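Side-chain contact in 5-methylthioribose-1-phosphate isomerase (Saccharomyces cerevisiae, PDB 1W2W), which catalyses the interconversion of methylthioribose-1-phosphate and methylthioribulose-1-phosphate in the methionine salvage pathway, this chain being the N-terminal part of the enzyme: residues Y161-L166 / D173-L178. Residues are numbered along the deposited sequence; the frame is centred on the assembly and turned at random.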
ATOM      1  N   TYR A 161      -9.022 -15.414 -24.781  1.00 12.15           N
ATOM      2  CA  TYR A 161      -8.370 -14.312 -25.458  1.00 12.58           C
ATOM      3  C   TYR A 161      -6.883 -14.242 -25.090  1.00 12.98           C
ATOM      4  O   TYR A 161      -6.028 -14.149 -25.977  1.00 12.38           O
ATOM      5  CB  TYR A 161      -9.102 -12.987 -25.192  1.00 12.25           C
ATOM      6  CG  TYR A 161      -8.505 -11.825 -25.939  1.00 13.21           C
ATOM      7  CD1 TYR A 161      -8.928 -11.501 -27.227  1.00 13.99           C
ATOM      8  CD2 TYR A 161      -7.510 -11.051 -25.363  1.00 14.32           C
ATOM      9  CE1 TYR A 161      -8.373 -10.446 -27.911  1.00 16.47           C
ATOM     10  CE2 TYR A 161      -6.959  -9.999 -26.039  1.00 15.95           C
ATOM     11  CZ  TYR A 161      -7.380  -9.697 -27.305  1.00 17.22           C
ATOM     12  OH  TYR A 161      -6.807  -8.634 -27.959  1.00 18.78           O
ATOM     13  N   LEU A 162      -6.569 -14.310 -23.795  1.00 13.12           N
ATOM     14  CA  LEU A 162      -5.166 -14.274 -23.389  1.00 11.72           C
ATOM     15  C   LEU A 162      -4.387 -15.489 -23.902  1.00 12.03           C
ATOM     16  O   LEU A 162      -3.272 -15.342 -24.418  1.00 12.30           O
ATOM     17  CB  LEU A 162      -5.009 -14.123 -21.869  1.00 10.59           C
ATOM     18  CG  LEU A 162      -3.566 -14.054 -21.353  1.00 10.77           C
ATOM     19  CD1 LEU A 162      -2.850 -12.827 -21.906  1.00 11.38           C
ATOM     20  CD2 LEU A 162      -3.566 -14.025 -19.806  1.00 11.32           C
ATOM     21  N   ILE A 163      -4.965 -16.679 -23.776  1.00 12.32           N
ATOM     22  CA  ILE A 163      -4.289 -17.878 -24.270  1.00 13.79           C
ATOM     23  C   ILE A 163      -3.996 -17.755 -25.759  1.00 14.82           C
ATOM     24  O   ILE A 163      -2.905 -18.106 -26.210  1.00 15.24           O
ATOM     25  CB  ILE A 163      -5.090 -19.143 -23.947  1.00 14.57           C
ATOM     26  CG1 ILE A 163      -5.144 -19.354 -22.435  1.00 13.25           C
ATOM     27  CG2 ILE A 163      -4.509 -20.377 -24.676  1.00 15.56           C
ATOM     28  CD1 ILE A 163      -3.790 -19.512 -21.742  1.00 15.04           C
ATOM     29  N   ASP A 164      -4.961 -17.240 -26.516  1.00 15.31           N
ATOM     30  CA  ASP A 164      -4.785 -17.044 -27.954  1.00 16.33           C
ATOM     31  C   ASP A 164      -3.683 -16.035 -28.285  1.00 16.52           C
ATOM     32  O   ASP A 164      -2.871 -16.265 -29.191  1.00 16.68           O
ATOM     33  CB  ASP A 164      -6.094 -16.608 -28.622  1.00 16.40           C
ATOM     34  CG  ASP A 164      -7.128 -17.725 -28.704  1.00 18.28           C
ATOM     35  OD1 ASP A 164      -6.791 -18.921 -28.541  1.00 19.68           O
ATOM     36  OD2 ASP A 164      -8.330 -17.478 -28.931  1.00 19.55           O
ATOM     37  N   VAL A 165      -3.651 -14.922 -27.551  1.00 15.52           N
ATOM     38  CA  VAL A 165      -2.593 -13.927 -27.687  1.00 16.15           C
ATOM     39  C   VAL A 165      -1.204 -14.535 -27.439  1.00 17.06           C
ATOM     40  O   VAL A 165      -0.263 -14.298 -28.208  1.00 16.91           O
ATOM     41  CB  VAL A 165      -2.817 -12.749 -26.718  1.00 16.91           C
ATOM     42  CG1 VAL A 165      -1.541 -11.941 -26.547  1.00 19.21           C
ATOM     43  CG2 VAL A 165      -3.964 -11.869 -27.225  1.00 18.55           C
ATOM     44  N   LEU A 166      -1.089 -15.309 -26.361  1.00 16.18           N
ATOM     45  CA  LEU A 166       0.178 -15.948 -26.006  1.00 17.35           C
ATOM     46  C   LEU A 166       0.561 -17.022 -27.017  1.00 18.46           C
ATOM     47  O   LEU A 166       1.724 -17.155 -27.389  1.00 19.86           O
ATOM     48  CB  LEU A 166       0.099 -16.541 -24.598  1.00 17.01           C
ATOM     49  CG  LEU A 166      -0.087 -15.509 -23.484  1.00 15.61           C
ATOM     50  CD1 LEU A 166      -0.336 -16.218 -22.137  1.00 13.80           C
ATOM     51  CD2 LEU A 166       1.097 -14.551 -23.398  1.00 15.66           C
ATOM     52  N   ASP A 173       5.110 -21.320 -22.027  1.00 26.30           N
ATOM     53  CA  ASP A 173       5.432 -21.672 -20.653  1.00 25.11           C
ATOM     54  C   ASP A 173       4.333 -21.340 -19.633  1.00 23.24           C
ATOM     55  O   ASP A 173       3.272 -20.825 -19.987  1.00 20.52           O
ATOM     56  CB  ASP A 173       6.778 -21.042 -20.276  1.00 27.50           C
ATOM     57  CG  ASP A 173       7.891 -21.443 -21.238  1.00 29.60           C
ATOM     58  OD1 ASP A 173       8.004 -22.657 -21.512  1.00 31.46           O
ATOM     59  OD2 ASP A 173       8.685 -20.633 -21.773  1.00 31.55           O
ATOM     60  N   GLU A 174       4.594 -21.651 -18.367  1.00 19.76           N
ATOM     61  CA  GLU A 174       3.838 -21.075 -17.248  1.00 18.40           C
ATOM     62  C   GLU A 174       3.922 -19.544 -17.224  1.00 16.19           C
ATOM     63  O   GLU A 174       5.000 -18.981 -17.429  1.00 14.73           O
ATOM     64  CB  GLU A 174       4.472 -21.566 -15.952  1.00 18.86           C
ATOM     65  CG  GLU A 174       3.658 -22.549 -15.143  1.00 24.13           C
ATOM     66  CD  GLU A 174       4.174 -22.618 -13.717  1.00 28.04           C
ATOM     67  OE1 GLU A 174       3.353 -22.668 -12.781  1.00 32.09           O
ATOM     68  OE2 GLU A 174       5.412 -22.608 -13.537  1.00 31.22           O
ATOM     69  N   PHE A 175       2.804 -18.873 -16.954  1.00 13.87           N
ATOM     70  CA  PHE A 175       2.820 -17.422 -16.755  1.00 12.62           C
ATOM     71  C   PHE A 175       2.027 -17.017 -15.513  1.00 11.37           C
ATOM     72  O   PHE A 175       1.222 -17.797 -14.993  1.00 11.72           O
ATOM     73  CB  PHE A 175       2.268 -16.692 -17.986  1.00 12.80           C
ATOM     74  CG  PHE A 175       0.799 -16.939 -18.242  1.00 13.15           C
ATOM     75  CD1 PHE A 175      -0.169 -16.121 -17.662  1.00 15.14           C
ATOM     76  CD2 PHE A 175       0.383 -17.981 -19.066  1.00 12.19           C
ATOM     77  CE1 PHE A 175      -1.521 -16.338 -17.897  1.00 12.00           C
ATOM     78  CE2 PHE A 175      -0.967 -18.210 -19.309  1.00 12.75           C
ATOM     79  CZ  PHE A 175      -1.923 -17.393 -18.721  1.00 13.06           C
ATOM     80  N   ALA A 176       2.252 -15.792 -15.049  1.00 11.00           N
ATOM     81  CA  ALA A 176       1.537 -15.269 -13.890  1.00 10.85           C
ATOM     82  C   ALA A 176       0.676 -14.089 -14.334  1.00  9.94           C
ATOM     83  O   ALA A 176       0.886 -13.522 -15.414  1.00 11.07           O
ATOM     84  CB  ALA A 176       2.523 -14.813 -12.808  1.00 10.42           C
ATOM     85  N   VAL A 177      -0.277 -13.716 -13.491  1.00 10.67           N
ATOM     86  CA  VAL A 177      -1.036 -12.488 -13.729  1.00  9.62           C
ATOM     87  C   VAL A 177      -1.097 -11.648 -12.461  1.00 11.07           C
ATOM     88  O   VAL A 177      -0.930 -12.163 -11.336  1.00 11.24           O
ATOM     89  CB  VAL A 177      -2.489 -12.798 -14.141  1.00 10.78           C
ATOM     90  CG1 VAL A 177      -2.521 -13.710 -15.379  1.00 11.51           C
ATOM     91  CG2 VAL A 177      -3.221 -13.430 -12.960  1.00 10.43           C
ATOM     92  N   LEU A 178      -1.322 -10.354 -12.675  1.00 10.18           N
ATOM     93  CA  LEU A 178      -1.538  -9.379 -11.604  1.00  8.77           C
ATOM     94  C   LEU A 178      -3.030  -9.095 -11.522  1.00  8.74           C
ATOM     95  O   LEU A 178      -3.718  -9.122 -12.543  1.00  9.26           O
ATOM     96  CB  LEU A 178      -0.813  -8.077 -11.955  1.00  9.95           C
ATOM     97  CG  LEU A 178       0.706  -8.144 -11.746  1.00 11.35           C
ATOM     98  CD1 LEU A 178       1.412  -7.105 -12.622  1.00 10.95           C
ATOM     99  CD2 LEU A 178       1.055  -7.930 -10.264  1.00 12.26           C
TER
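Leu166 N donates to Leu162 O at 2.9 Å, the ordinary helical bond that sets these two leucines one turn apart, both directed at Phe175 of the strand. No hydrogen bond joins helix to strand here; the contact illustrates how a single aromatic side chain can bridge two backbones whose segment axes come no closer than 12.0 Å. Leu166 CD1 lies over one face of the Phe175 ring, 3.8 Å from its centroid and 23° off the normal, a CH-pi contact displaced toward the rim, where CE2 is the nearest ring atom. Leu162 and Phe175 extend toward each other from opposite directions, CD2 of the leucine meeting Phe175 CE1 obliquely at 3.6 Å. From Ile163, whose side chain crosses that of Phe175 at about a right angle, CD1 stands at the ring edge, 3.9 Å from Phe175 CE2. The fold explains the meeting: helix 129-168 turns through a short loop into strand 174-179, which pairs in parallel with a strand of another chain, consistent with the Rossmann-like domain of the eIF-2B family continuing across the interface. Helix 194-210 adds Leu201 against Leu162 and Ile163. On the strand, chi1 of 66° places Phe175 CG between the backbone N and the carbonyl carbon, and the ring then extends to the helix, with Val177 CG1 near its plane at the edge. Replacing Phe175 by an alanine would remove the ring and is likely to leave the methyl groups of Leu162, Ile163 and Leu166 facing a gap between helix and strand. A basic side chain of the other chain also packs on Phe175.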